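Local coordinates for putative polyphosphate kinase 2 family protein (Arthrobacter aurescens, PDB 3RHF), which probably catalyses phosphate transfer between polyphosphate and nucleotides, as a polyphosphate kinase 2 family enzyme built on a P-loop NTPase-type fold, at residues F138-S141 with Q142-V146; D191-K194 with K195-A199; Y210-G213 with D214-E217; D223-D226 with A227-V230; K249-Y252 with A253-V257. All coordinates share one frame; numbering follows the deposited sequence.

Interaction 1: residues F138-S141 with Q142-V146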
loop_
_atom_site.group_PDB
_atom_site.type_symbol
_atom_site.label_atom_id
_atom_site.label_comp_id
_atom_site.label_asym_id
_atom_site.label_seq_id
_atom_site.Cartn_x
_atom_site.Cartn_y
_atom_site.Cartn_z
ATOM N N PHE A 138 8.068 4.053 -8.209
ATOM C CA PHE A 138 7.794 3.892 -9.645
ATOM C C PHE A 138 8.086 2.438 -10.104
ATOM O O PHE A 138 9.258 2.030 -10.265
ATOM C CB PHE A 138 8.660 4.844 -10.491
ATOM C CG PHE A 138 8.227 6.315 -10.498
ATOM C CD1 PHE A 138 7.108 6.777 -9.813
ATOM C CD2 PHE A 138 8.972 7.231 -11.234
ATOM C CE1 PHE A 138 6.737 8.163 -9.854
ATOM C CE2 PHE A 138 8.641 8.592 -11.257
ATOM C CZ PHE A 138 7.519 9.059 -10.566
ATOM N N ASP A 139 7.002 1.668 -10.258
ATOM C CA ASP A 139 7.034 0.406 -10.995
ATOM C C ASP A 139 6.943 0.705 -12.509
ATOM O O ASP A 139 5.881 1.024 -13.037
ATOM C CB ASP A 139 5.917 -0.535 -10.519
ATOM C CG ASP A 139 5.924 -1.888 -11.216
ATOM O OD1 ASP A 139 6.656 -2.019 -12.194
ATOM O OD2 ASP A 139 5.198 -2.829 -10.796
ATOM N N ARG A 140 8.099 0.547 -13.165
ATOM C CA ARG A 140 8.425 1.154 -14.454
ATOM C C ARG A 140 8.451 2.672 -14.303
ATOM O O ARG A 140 7.969 3.192 -13.308
ATOM C CB ARG A 140 7.476 0.719 -15.563
ATOM C CG ARG A 140 7.439 -0.758 -15.788
ATOM C CD ARG A 140 6.378 -1.050 -16.819
ATOM N NE ARG A 140 6.299 -2.458 -17.153
ATOM C CZ ARG A 140 5.566 -3.366 -16.511
ATOM N NH1 ARG A 140 5.604 -4.624 -16.942
ATOM N NH2 ARG A 140 4.809 -3.048 -15.451
ATOM N N SER A 141 9.053 3.351 -15.268
ATOM C CA SER A 141 9.386 4.748 -15.117
ATOM C C SER A 141 9.576 5.503 -16.446
ATOM O O SER A 141 9.079 5.091 -17.514
ATOM C CB SER A 141 10.665 4.842 -14.322
ATOM O OG SER A 141 11.748 4.585 -15.177
ATOM N N GLN A 142 10.263 6.635 -16.349
ATOM C CA GLN A 142 10.603 7.446 -17.513
ATOM C C GLN A 142 11.550 6.710 -18.492
ATOM O O GLN A 142 11.579 7.021 -19.686
ATOM C CB GLN A 142 11.220 8.771 -17.089
ATOM C CG GLN A 142 12.559 8.685 -16.329
ATOM C CD GLN A 142 12.386 8.545 -14.846
ATOM O OE1 GLN A 142 11.293 8.167 -14.376
ATOM N NE2 GLN A 142 13.466 8.842 -14.072
ATOM N N TYR A 143 12.275 5.723 -17.979
ATOM C CA TYR A 143 13.179 4.932 -18.762
ATOM C C TYR A 143 12.494 4.069 -19.808
ATOM O O TYR A 143 13.116 3.747 -20.832
ATOM C CB TYR A 143 14.078 4.099 -17.841
ATOM C CG TYR A 143 15.077 5.015 -17.145
ATOM C CD1 TYR A 143 16.249 5.378 -17.755
ATOM C CD2 TYR A 143 14.804 5.555 -15.897
ATOM C CE1 TYR A 143 17.174 6.248 -17.114
ATOM C CE2 TYR A 143 15.697 6.416 -15.254
ATOM C CZ TYR A 143 16.874 6.775 -15.878
ATOM O OH TYR A 143 17.751 7.616 -15.227
ATOM N N GLU A 144 11.230 3.720 -19.599
ATOM C CA GLU A 144 10.526 2.934 -20.596
ATOM C C GLU A 144 10.677 3.592 -21.954
ATOM O O GLU A 144 10.788 2.881 -22.994
ATOM C CB GLU A 144 9.042 2.766 -20.289
ATOM C CG GLU A 144 8.766 1.875 -19.087
ATOM C CD GLU A 144 9.057 0.407 -19.345
ATOM O OE1 GLU A 144 8.281 -0.230 -20.062
ATOM O OE2 GLU A 144 10.042 -0.134 -18.823
ATOM N N ASP A 145 10.731 4.938 -21.943
ATOM C CA ASP A 145 10.777 5.693 -23.185
ATOM C C ASP A 145 12.148 5.715 -23.836
ATOM O O ASP A 145 12.267 6.251 -24.906
ATOM C CB ASP A 145 10.242 7.091 -22.975
ATOM C CG ASP A 145 8.775 7.081 -22.633
ATOM O OD1 ASP A 145 7.964 6.788 -23.543
ATOM O OD2 ASP A 145 8.426 7.356 -21.463
ATOM N N VAL A 146 13.175 5.149 -23.205
ATOM C CA VAL A 146 14.417 4.841 -23.918
ATOM C C VAL A 146 14.780 3.347 -23.972
ATOM O O VAL A 146 15.934 3.008 -24.260
ATOM C CB VAL A 146 15.604 5.602 -23.338
ATOM C CG1 VAL A 146 15.348 7.061 -23.470
ATOM C CG2 VAL A 146 15.887 5.184 -21.894
HETATM O O HOH W 1 7.292 5.680 -19.586
#
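Ser141 and Tyr143 form an ST turn where strand 135-139 leaves the central parallel sheet; the Asp-Arg-Ser sequence here is consistent with the Walker B region of a P-loop kinase. With chi1 at 80°, Ser141 OG lies between its own backbone N and carbonyl carbon and accepts from Tyr143 N at 3.1 Å, nearly straight at 163°. OG also approaches the Tyr143 ring in plane, at the CD2 edge. Ser141 O closes the turn by accepting from Glu144 N at 3.3 Å.

Beside it, the aliphatic part of Arg140 packs across the bent side chain of Glu144, Arg140 CD lying 3.8 Å from Glu144 OE1; guanidinium and carboxylate planes are almost perpendicular. Gln142 OE1 comes to the Phe138 ring edge, 4.0 Å from CD2.

A second shell fixes these ends. Gln81 pairs its two amide atoms with Ser141 OG and Glu144 OE2, Asp84 forms a salt bridge with Arg140, and Glu171 holds the Tyr143 hydroxyl. A water donates to Ser141 O and to Asp145 OD2, each at 2.8 Å.

Interaction 2: residues D191-K194 with K195-A199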
loop_
_atom_site.group_PDB
_atom_site.type_symbol
_atom_site.label_atom_id
_atom_site.label_comp_id
_atom_site.label_asym_id
_atom_site.label_seq_id
_atom_site.Cartn_x
_atom_site.Cartn_y
_atom_site.Cartn_z
ATOM N N ASP A 191 17.573 -17.386 -19.390
ATOM C CA ASP A 191 17.021 -18.689 -18.983
ATOM C C ASP A 191 16.103 -18.664 -17.776
ATOM O O ASP A 191 15.102 -19.388 -17.741
ATOM C CB ASP A 191 18.144 -19.680 -18.705
ATOM C CG ASP A 191 18.792 -20.179 -19.961
ATOM O OD1 ASP A 191 18.115 -20.098 -21.051
ATOM O OD2 ASP A 191 19.970 -20.630 -19.822
ATOM N N GLU A 192 16.470 -17.864 -16.775
ATOM C CA GLU A 192 15.588 -17.606 -15.627
ATOM C C GLU A 192 14.197 -17.130 -16.067
ATOM O O GLU A 192 13.196 -17.574 -15.503
ATOM C CB GLU A 192 16.205 -16.589 -14.660
ATOM C CG GLU A 192 15.513 -16.509 -13.297
ATOM C CD GLU A 192 15.499 -17.822 -12.512
ATOM O OE1 GLU A 192 16.450 -18.622 -12.616
ATOM O OE2 GLU A 192 14.521 -18.053 -11.778
ATOM N N GLN A 193 14.130 -16.245 -17.062
ATOM C CA GLN A 193 12.830 -15.812 -17.550
ATOM C C GLN A 193 12.029 -17.012 -18.088
ATOM O O GLN A 193 10.834 -17.173 -17.796
ATOM C CB GLN A 193 12.985 -14.797 -18.657
ATOM C CG GLN A 193 11.956 -13.784 -18.671
ATOM C CD GLN A 193 11.303 -13.561 -20.008
ATOM O OE1 GLN A 193 11.182 -14.485 -20.791
ATOM N NE2 GLN A 193 10.777 -12.327 -20.231
ATOM N N LYS A 194 12.704 -17.837 -18.880
ATOM C CA LYS A 194 12.107 -19.048 -19.437
ATOM C C LYS A 194 11.607 -19.953 -18.317
ATOM O O LYS A 194 10.472 -20.403 -18.343
ATOM C CB LYS A 194 13.091 -19.774 -20.372
ATOM C CG LYS A 194 12.657 -21.170 -20.759
ATOM C CD LYS A 194 13.106 -21.613 -22.182
ATOM C CE LYS A 194 14.609 -21.806 -22.354
ATOM N NZ LYS A 194 14.911 -22.377 -23.736
ATOM N N LYS A 195 12.451 -20.179 -17.321
ATOM C CA LYS A 195 12.069 -20.978 -16.160
ATOM C C LYS A 195 10.824 -20.391 -15.484
ATOM O O LYS A 195 9.933 -21.108 -15.056
ATOM C CB LYS A 195 13.247 -21.026 -15.191
ATOM C CG LYS A 195 13.202 -22.153 -14.144
ATOM C CD LYS A 195 14.253 -21.965 -13.002
ATOM C CE LYS A 195 13.862 -22.620 -11.625
ATOM N NZ LYS A 195 14.749 -22.092 -10.490
ATOM N N ARG A 196 10.750 -19.069 -15.413
ATOM C CA ARG A 196 9.624 -18.431 -14.769
ATOM C C ARG A 196 8.333 -18.504 -15.599
ATOM O O ARG A 196 7.271 -18.748 -15.024
ATOM C CB ARG A 196 9.969 -17.001 -14.297
ATOM C CG ARG A 196 10.940 -17.047 -13.141
ATOM C CD ARG A 196 11.430 -15.704 -12.683
ATOM N NE ARG A 196 12.537 -15.834 -11.728
ATOM C CZ ARG A 196 13.033 -14.831 -11.003
ATOM N NH1 ARG A 196 12.519 -13.611 -11.080
ATOM N NH2 ARG A 196 14.066 -15.017 -10.239
ATOM N N LEU A 197 8.406 -18.302 -16.914
ATOM C CA LEU A 197 7.189 -18.393 -17.734
ATOM C C LEU A 197 6.669 -19.821 -17.725
ATOM O O LEU A 197 5.450 -20.054 -17.656
ATOM C CB LEU A 197 7.426 -17.938 -19.158
ATOM C CG LEU A 197 7.687 -16.457 -19.368
ATOM C CD1 LEU A 197 8.195 -16.265 -20.773
ATOM C CD2 LEU A 197 6.433 -15.626 -19.121
ATOM N N ILE A 198 7.586 -20.781 -17.758
ATOM C CA ILE A 198 7.182 -22.176 -17.682
ATOM C C ILE A 198 6.469 -22.461 -16.375
ATOM O O ILE A 198 5.446 -23.132 -16.358
ATOM C CB ILE A 198 8.376 -23.129 -17.815
ATOM C CG1 ILE A 198 8.790 -23.273 -19.272
ATOM C CG2 ILE A 198 8.009 -24.521 -17.280
ATOM C CD1 ILE A 198 10.204 -23.963 -19.436
ATOM N N ALA A 199 7.025 -21.949 -15.273
ATOM C CA ALA A 199 6.366 -22.098 -13.957
ATOM C C ALA A 199 4.957 -21.472 -13.939
ATOM O O ALA A 199 4.032 -22.030 -13.348
ATOM C CB ALA A 199 7.238 -21.592 -12.828
HETATM O O HOH W 2 16.219 -19.524 -9.883
#
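Glu192 and Arg196, one turn apart on helix 190-202, join in a salt bridge made by two contrasting conformers. Glu192 folds back at chi2 (59°), while Arg196 runs extended from CG to NE and lies across it. Glu192 OE2 accepts from Arg196 NE at 3.0 Å and 152°, through its anti lone pair and close to the guanidinium plane; the second bond, NH2 to OE2, is weak. The two planar groups stand steeply to each other, 79° apart, and Glu192 CG packs 3.4 Å from Arg196 NE.

Lys195 stretches out past the same carboxylate, its NZ bound to a water at 3.0 Å that in turn reaches Glu192 OE1 weakly. Elsewhere, Lys194 CG runs alongside Ile198 CD1, 3.9 Å away.

Arg196 also donates to Thr85 O, in the loop after strand 75-82, and to Ala247 O. A leucine in its place would probably leave Glu192 without its ionic mate and both carbonyls short of a donor. The guanidinium thus ties an acidic helix position to the loops ending two sheet strands.

Interaction 3: residues Y210-G213 with D214-E217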
loop_
_atom_site.group_PDB
_atom_site.type_symbol
_atom_site.label_atom_id
_atom_site.label_comp_id
_atom_site.label_asym_id
_atom_site.label_seq_id
_atom_site.Cartn_x
_atom_site.Cartn_y
_atom_site.Cartn_z
ATOM N N TYR A 210 -0.265 -15.371 -17.183
ATOM C CA TYR A 210 0.614 -15.647 -18.317
ATOM C C TYR A 210 0.236 -14.732 -19.488
ATOM O O TYR A 210 -0.934 -14.550 -19.783
ATOM C CB TYR A 210 0.592 -17.114 -18.742
ATOM C CG TYR A 210 1.402 -17.329 -19.997
ATOM C CD1 TYR A 210 2.747 -17.612 -19.936
ATOM C CD2 TYR A 210 0.826 -17.167 -21.244
ATOM C CE1 TYR A 210 3.499 -17.745 -21.073
ATOM C CE2 TYR A 210 1.555 -17.310 -22.372
ATOM C CZ TYR A 210 2.897 -17.605 -22.302
ATOM O OH TYR A 210 3.611 -17.783 -23.496
ATOM N N SER A 211 1.231 -14.141 -20.129
ATOM C CA SER A 211 0.971 -13.279 -21.270
ATOM C C SER A 211 1.818 -13.704 -22.462
ATOM O O SER A 211 3.046 -13.802 -22.355
ATOM C CB SER A 211 1.291 -11.838 -20.926
ATOM O OG SER A 211 0.962 -11.015 -22.029
ATOM N N ARG A 212 1.162 -13.973 -23.587
ATOM C CA ARG A 212 1.874 -14.293 -24.807
ATOM C C ARG A 212 2.892 -13.198 -25.122
ATOM O O ARG A 212 3.977 -13.494 -25.628
ATOM C CB ARG A 212 0.906 -14.431 -25.980
ATOM C CG ARG A 212 1.565 -14.334 -27.390
ATOM C CD ARG A 212 2.490 -15.519 -27.716
ATOM N NE ARG A 212 1.753 -16.777 -27.805
ATOM C CZ ARG A 212 0.985 -17.147 -28.833
ATOM N NH1 ARG A 212 0.856 -16.365 -29.899
ATOM N NH2 ARG A 212 0.338 -18.314 -28.797
ATOM N N GLY A 213 2.527 -11.943 -24.841
ATOM C CA GLY A 213 3.423 -10.815 -25.012
ATOM C C GLY A 213 4.816 -10.985 -24.413
ATOM O O GLY A 213 5.793 -10.424 -24.940
ATOM N N ASP A 214 4.931 -11.740 -23.322
ATOM C CA ASP A 214 6.241 -11.999 -22.730
ATOM C C ASP A 214 7.064 -12.969 -23.564
ATOM O O ASP A 214 8.288 -12.902 -23.577
ATOM C CB ASP A 214 6.111 -12.544 -21.291
ATOM C CG ASP A 214 5.611 -11.497 -20.294
ATOM O OD1 ASP A 214 5.918 -10.305 -20.453
ATOM O OD2 ASP A 214 4.909 -11.880 -19.350
ATOM N N LEU A 215 6.402 -13.888 -24.239
ATOM C CA LEU A 215 7.098 -14.814 -25.113
ATOM C C LEU A 215 7.569 -14.049 -26.378
ATOM O O LEU A 215 8.745 -14.128 -26.751
ATOM C CB LEU A 215 6.191 -16.011 -25.452
ATOM C CG LEU A 215 6.707 -17.068 -26.431
ATOM C CD1 LEU A 215 8.067 -17.581 -25.978
ATOM C CD2 LEU A 215 5.723 -18.201 -26.569
ATOM N N ALA A 216 6.649 -13.297 -27.003
ATOM C CA ALA A 216 6.980 -12.382 -28.103
ATOM C C ALA A 216 8.324 -11.708 -27.861
ATOM O O ALA A 216 9.240 -11.841 -28.653
ATOM C CB ALA A 216 5.878 -11.313 -28.282
ATOM N N GLU A 217 8.462 -11.025 -26.738
ATOM C CA GLU A 217 9.610 -10.153 -26.529
ATOM C C GLU A 217 10.910 -10.885 -26.202
ATOM O O GLU A 217 11.960 -10.260 -26.247
ATOM C CB GLU A 217 9.307 -9.091 -25.460
ATOM C CG GLU A 217 8.032 -8.244 -25.726
ATOM C CD GLU A 217 8.270 -6.874 -26.398
ATOM O OE1 GLU A 217 9.276 -6.681 -27.123
ATOM O OE2 GLU A 217 7.419 -5.981 -26.191
HETATM O O HOH W 3 3.649 -14.063 -18.557
#
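Tyr210 and Leu215 meet because each swings CG to the side opposite its own N (chi1 174° and 176°), bringing the phenol oxygen against the leucine branch: Tyr210 OH lies 3.7 Å from Leu215 CB and slightly farther from CD2. Ser211, the N-cap of helix 212-218, adopts a similar torsion (chi1 -177°), which turns OG toward the first helical turn, where it accepts from Gly213 N in a weak, bent bond of 3.3 Å.

Asp214, three residues beyond the cap, turns its carboxylate back toward Ser211. In place of the direct N-H to carboxylate bond that forms half of a capping box, a water stands between them, accepting from Ser211 N at 2.9 Å and donating to Asp214 OD2 at 2.6 Å. Main-chain bonds then start the helix: Asp214 N to Ser211 O, and Ala216 N to Arg212 O, 3.0 Å and straight. Glu217 CG packs against Gly213 O at 3.2 Å.

The polar ends reach across the dimer interface. Glu282 of the second subunit accepts from Tyr210 OH and forms a salt bridge with Arg212, while Val286 of that subunit packs on the Tyr210 side chain. The Glu282 carboxylate of the second subunit thus meets a guanidinium and a phenol, a setting likely to stabilise its negative charge.

Interaction 4: residues D223-D226 with A227-V230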
loop_
_atom_site.group_PDB
_atom_site.type_symbol
_atom_site.label_atom_id
_atom_site.label_comp_id
_atom_site.label_asym_id
_atom_site.label_seq_id
_atom_site.Cartn_x
_atom_site.Cartn_y
_atom_site.Cartn_z
ATOM N N ASP A 223 18.494 -7.122 -27.586
ATOM C CA ASP A 223 18.270 -5.707 -27.919
ATOM C C ASP A 223 17.929 -4.936 -26.604
ATOM O O ASP A 223 18.534 -3.886 -26.288
ATOM C CB ASP A 223 17.129 -5.534 -28.952
ATOM C CG ASP A 223 17.446 -6.140 -30.368
ATOM O OD1 ASP A 223 18.542 -5.866 -30.913
ATOM O OD2 ASP A 223 16.577 -6.866 -30.951
ATOM N N TYR A 224 17.007 -5.503 -25.812
ATOM C CA TYR A 224 16.724 -4.988 -24.485
ATOM C C TYR A 224 17.946 -4.912 -23.608
ATOM O O TYR A 224 18.145 -3.909 -22.992
ATOM C CB TYR A 224 15.660 -5.807 -23.791
ATOM C CG TYR A 224 14.236 -5.463 -24.155
ATOM C CD1 TYR A 224 13.597 -4.331 -23.633
ATOM C CD2 TYR A 224 13.511 -6.287 -24.992
ATOM C CE1 TYR A 224 12.255 -4.030 -23.977
ATOM C CE2 TYR A 224 12.203 -6.002 -25.320
ATOM C CZ TYR A 224 11.572 -4.889 -24.817
ATOM O OH TYR A 224 10.258 -4.691 -25.177
HETATM N N MSE A 225 18.764 -5.945 -23.510
HETATM C CA MSE A 225 19.991 -5.797 -22.722
HETATM C C MSE A 225 20.883 -4.650 -23.199
HETATM O O MSE A 225 21.553 -3.996 -22.392
HETATM C CB MSE A 225 20.841 -7.063 -22.737
HETATM C CG MSE A 225 20.282 -8.279 -21.948
HETATM SE SE MSE A 225 19.488 -7.943 -20.168
HETATM C CE MSE A 225 17.639 -7.500 -20.689
ATOM N N ASP A 226 20.912 -4.429 -24.519
ATOM C CA ASP A 226 21.708 -3.337 -25.107
ATOM C C ASP A 226 21.102 -1.952 -24.707
ATOM O O ASP A 226 21.820 -1.006 -24.334
ATOM C CB ASP A 226 21.851 -3.524 -26.648
ATOM C CG ASP A 226 22.842 -2.549 -27.270
ATOM O OD1 ASP A 226 24.032 -2.590 -26.883
ATOM O OD2 ASP A 226 22.440 -1.714 -28.131
ATOM N N ALA A 227 19.780 -1.867 -24.799
ATOM C CA ALA A 227 19.064 -0.665 -24.439
ATOM C C ALA A 227 19.379 -0.275 -23.001
ATOM O O ALA A 227 19.643 0.891 -22.703
ATOM C CB ALA A 227 17.579 -0.880 -24.608
ATOM N N TYR A 228 19.356 -1.265 -22.121
ATOM C CA TYR A 228 19.612 -1.022 -20.728
ATOM C C TYR A 228 21.022 -0.515 -20.568
ATOM O O TYR A 228 21.260 0.473 -19.877
ATOM C CB TYR A 228 19.380 -2.299 -19.879
ATOM C CG TYR A 228 17.950 -2.388 -19.364
ATOM C CD1 TYR A 228 17.522 -1.582 -18.320
ATOM C CD2 TYR A 228 17.016 -3.244 -19.949
ATOM C CE1 TYR A 228 16.226 -1.633 -17.873
ATOM C CE2 TYR A 228 15.692 -3.288 -19.482
ATOM C CZ TYR A 228 15.312 -2.469 -18.444
ATOM O OH TYR A 228 14.008 -2.469 -17.959
ATOM N N SER A 229 21.967 -1.204 -21.200
ATOM C CA SER A 229 23.357 -0.921 -20.948
ATOM C C SER A 229 23.684 0.450 -21.465
ATOM O O SER A 229 24.433 1.158 -20.838
ATOM C CB SER A 229 24.272 -1.998 -21.543
ATOM O OG SER A 229 24.150 -1.968 -22.915
ATOM N N VAL A 230 23.086 0.847 -22.584
ATOM C CA VAL A 230 23.299 2.193 -23.112
ATOM C C VAL A 230 22.679 3.227 -22.183
ATOM O O VAL A 230 23.367 4.168 -21.748
ATOM C CB VAL A 230 22.782 2.353 -24.540
ATOM C CG1 VAL A 230 22.849 3.850 -24.984
ATOM C CG2 VAL A 230 23.602 1.453 -25.466
#
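Ser229 and Asp226 share the side-chain hydrogen bond of this contact: with chi1 at 65° the serine hydroxyl bends back and OG donates to Asp226 O at 2.9 Å. It arrives well off the carbonyl's long axis, at a C=O...OG angle of 111°, whereas Val230 N reaches the same oxygen more directly at 2.8 Å, so one carbonyl carries two donors. Further main-chain bonds, such as Tyr228 N to Tyr224 O at 3.0 Å, continue the alpha-helical i to i+4 pattern.

This is a regular stretch of helix 221-235, whose serine donates its hydroxyl to the carbonyl three residues back, a common use of serine inside helices. An alanine here has no hydroxyl, and Asp226 O would probably be left with the Val230 N-H alone of these two donors.

The apolar pair is loose: the CE methyl of Met225, a selenomethionine in this crystal, comes 4.4 Å from Tyr228 CD2. Carbons press closer on backbone oxygens, Tyr228 CD2 meeting Tyr224 O near the ring plane at 3.3 Å and Val230 CG2 lying 3.2 Å from Asp226 O.

Polar ends find partners elsewhere in the chain: Asp226 forms a salt bridge with Arg150 of the neighbouring helix 148-151, while Tyr228 OH bonds weakly to Gln81.

Interaction 5: residues K249-Y252 with A253-V257. With FLC (citrate anion), chain G.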
loop_
_atom_site.group_PDB
_atom_site.type_symbol
_atom_site.label_atom_id
_atom_site.label_comp_id
_atom_site.label_asym_id
_atom_site.label_seq_id
_atom_site.Cartn_x
_atom_site.Cartn_y
_atom_site.Cartn_z
ATOM N N LYS A 249 17.879 -14.924 -7.853
ATOM C CA LYS A 249 17.401 -15.273 -6.535
ATOM C C LYS A 249 16.461 -14.212 -5.998
ATOM O O LYS A 249 16.899 -13.125 -5.679
ATOM C CB LYS A 249 18.573 -15.432 -5.579
ATOM C CG LYS A 249 19.404 -16.651 -5.860
ATOM C CD LYS A 249 20.721 -16.579 -5.090
ATOM C CE LYS A 249 21.488 -17.899 -5.136
ATOM N NZ LYS A 249 22.436 -17.873 -6.244
ATOM N N LYS A 250 15.172 -14.519 -5.864
ATOM C CA LYS A 250 14.232 -13.503 -5.414
ATOM C C LYS A 250 14.591 -12.975 -4.029
ATOM O O LYS A 250 14.557 -11.776 -3.789
ATOM C CB LYS A 250 12.797 -14.033 -5.435
ATOM C CG LYS A 250 12.169 -14.264 -6.869
ATOM C CD LYS A 250 10.667 -14.684 -6.729
ATOM C CE LYS A 250 9.960 -15.276 -7.995
ATOM N NZ LYS A 250 9.704 -16.771 -7.877
ATOM N N TRP A 251 14.975 -13.872 -3.124
ATOM C CA TRP A 251 15.292 -13.499 -1.759
ATOM C C TRP A 251 16.397 -12.500 -1.735
ATOM O O TRP A 251 16.388 -11.613 -0.894
ATOM C CB TRP A 251 15.653 -14.714 -0.876
ATOM C CG TRP A 251 16.935 -15.412 -1.258
ATOM C CD1 TRP A 251 17.073 -16.479 -2.114
ATOM C CD2 TRP A 251 18.255 -15.098 -0.794
ATOM N NE1 TRP A 251 18.405 -16.823 -2.216
ATOM C CE2 TRP A 251 19.145 -15.987 -1.420
ATOM C CE3 TRP A 251 18.767 -14.146 0.069
ATOM C CZ2 TRP A 251 20.500 -15.946 -1.196
ATOM C CZ3 TRP A 251 20.106 -14.112 0.303
ATOM C CH2 TRP A 251 20.965 -15.011 -0.319
ATOM N N TYR A 252 17.373 -12.627 -2.619
ATOM C CA TYR A 252 18.502 -11.662 -2.577
ATOM C C TYR A 252 18.097 -10.269 -3.071
ATOM O O TYR A 252 18.461 -9.245 -2.471
ATOM C CB TYR A 252 19.710 -12.118 -3.367
ATOM C CG TYR A 252 20.740 -11.001 -3.476
ATOM C CD1 TYR A 252 21.451 -10.599 -2.389
ATOM C CD2 TYR A 252 20.927 -10.316 -4.657
ATOM C CE1 TYR A 252 22.367 -9.583 -2.468
ATOM C CE2 TYR A 252 21.815 -9.298 -4.755
ATOM C CZ TYR A 252 22.547 -8.923 -3.658
ATOM O OH TYR A 252 23.465 -7.902 -3.745
ATOM N N ALA A 253 17.387 -10.249 -4.190
ATOM C CA ALA A 253 16.884 -8.986 -4.735
ATOM C C ALA A 253 16.030 -8.263 -3.694
ATOM O O ALA A 253 16.155 -7.064 -3.543
ATOM C CB ALA A 253 16.098 -9.215 -6.007
ATOM N N ARG A 254 15.189 -8.974 -2.960
ATOM C CA ARG A 254 14.403 -8.308 -1.967
ATOM C C ARG A 254 15.264 -7.589 -0.935
ATOM O O ARG A 254 14.942 -6.444 -0.589
ATOM C CB ARG A 254 13.506 -9.272 -1.236
ATOM C CG ARG A 254 12.390 -9.811 -2.060
ATOM C CD ARG A 254 11.651 -10.895 -1.323
ATOM N NE ARG A 254 10.812 -11.639 -2.267
ATOM C CZ ARG A 254 10.747 -12.976 -2.391
ATOM N NH1 ARG A 254 11.433 -13.812 -1.616
ATOM N NH2 ARG A 254 9.922 -13.487 -3.285
ATOM N N ILE A 255 16.293 -8.243 -0.391
ATOM C CA ILE A 255 17.109 -7.604 0.618
ATOM C C ILE A 255 18.068 -6.574 0.043
ATOM O O ILE A 255 18.546 -5.708 0.754
ATOM C CB ILE A 255 17.893 -8.587 1.473
ATOM C CG1 ILE A 255 18.790 -9.505 0.602
ATOM C CG2 ILE A 255 16.953 -9.356 2.352
ATOM C CD1 ILE A 255 19.738 -10.398 1.428
ATOM N N ALA A 256 18.345 -6.653 -1.249
ATOM C CA ALA A 256 19.284 -5.694 -1.854
ATOM C C ALA A 256 18.514 -4.395 -2.105
ATOM O O ALA A 256 18.997 -3.297 -1.807
ATOM C CB ALA A 256 19.932 -6.261 -3.142
ATOM N N VAL A 257 17.290 -4.537 -2.601
ATOM C CA VAL A 257 16.448 -3.385 -2.793
ATOM C C VAL A 257 16.191 -2.759 -1.452
ATOM O O VAL A 257 16.427 -1.552 -1.262
ATOM C CB VAL A 257 15.160 -3.675 -3.568
ATOM C CG1 VAL A 257 14.298 -2.437 -3.570
ATOM C CG2 VAL A 257 15.470 -4.006 -5.035
HETATM C CAC FLC G . 10.923 -19.272 -1.013
HETATM C CA FLC G . 12.116 -18.816 -1.874
HETATM C CB FLC G . 11.861 -17.582 -2.806
HETATM C CBC FLC G . 10.389 -17.204 -2.873
HETATM C CG FLC G . 12.434 -17.809 -4.257
HETATM C CGC FLC G . 13.924 -17.482 -4.442
HETATM O OA1 FLC G . 11.020 -19.514 0.241
HETATM O OA2 FLC G . 9.826 -19.420 -1.620
HETATM O OB1 FLC G . 9.892 -16.533 -1.961
HETATM O OB2 FLC G . 9.684 -17.560 -3.835
HETATM O OG1 FLC G . 14.556 -17.936 -5.417
HETATM O OG2 FLC G . 14.473 -16.740 -3.611
HETATM O OHB FLC G . 12.510 -16.434 -2.207
#
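Arg254 lies back over Lys250 at the start of helix 250-266, reaching a citrate. Its CB sits 3.7 Å from both Lys250 O and Trp251 O. CG is closer to Lys250 O, at 3.4 Å, and CD and NE pass the same carbonyl at longer range as the chain runs extended (chi2 173°). At the tip, Lys250 CB lies over one guanidinium face, toward its rim, while citrate approaches at the edge: NH1 donates to citrate OHB at 2.9 Å and to OB1 at 3.1 Å, and NH2 adds a weak bond to OB1.

The helix N-terminus supplies another hold, Trp251 N donating to citrate OG2 at 3.0 Å and 157°; that oxygen also lies in plane at the indole edge by CD1. Farther along, Trp251 CZ3 packs alongside Ile255 CD1, and Ala256 CB sits over the Tyr252 ring face in a CH-pi contact, 4.1 Å from its centroid.

The citrate, probably from the crystallisation liquor, is also bound by Lys47, and a phosphate lies near Lys250. Backbone N-H at a helix start, an arginine and lysines together make an anion site, consistent with a pocket for phosphate groups in a polyphosphate kinase.

In the fold
Interaction 1 is the buried one, a turn at the end of a sheet strand where serine and backbone bonds do the work. Interactions 2 to 5 lie on helices and are partly buried. Interactions 2 and 3 occupy consecutive helices that touch through Leu197 and Asp214, and both face the second subunit, interaction 2 mainly by packing and interaction 3 through Glu282. Interaction 4 follows on the next helix, linked to interaction 3 by a weak Tyr224-Glu217 hydrogen bond and packed against interaction 1 at Val146 and Ala227. Interaction 5 lies across the chain's centre from interaction 1, with Lys250 beside Arg196 of interaction 2, and turns Arg254 and a helix-start N-H to bound citrate.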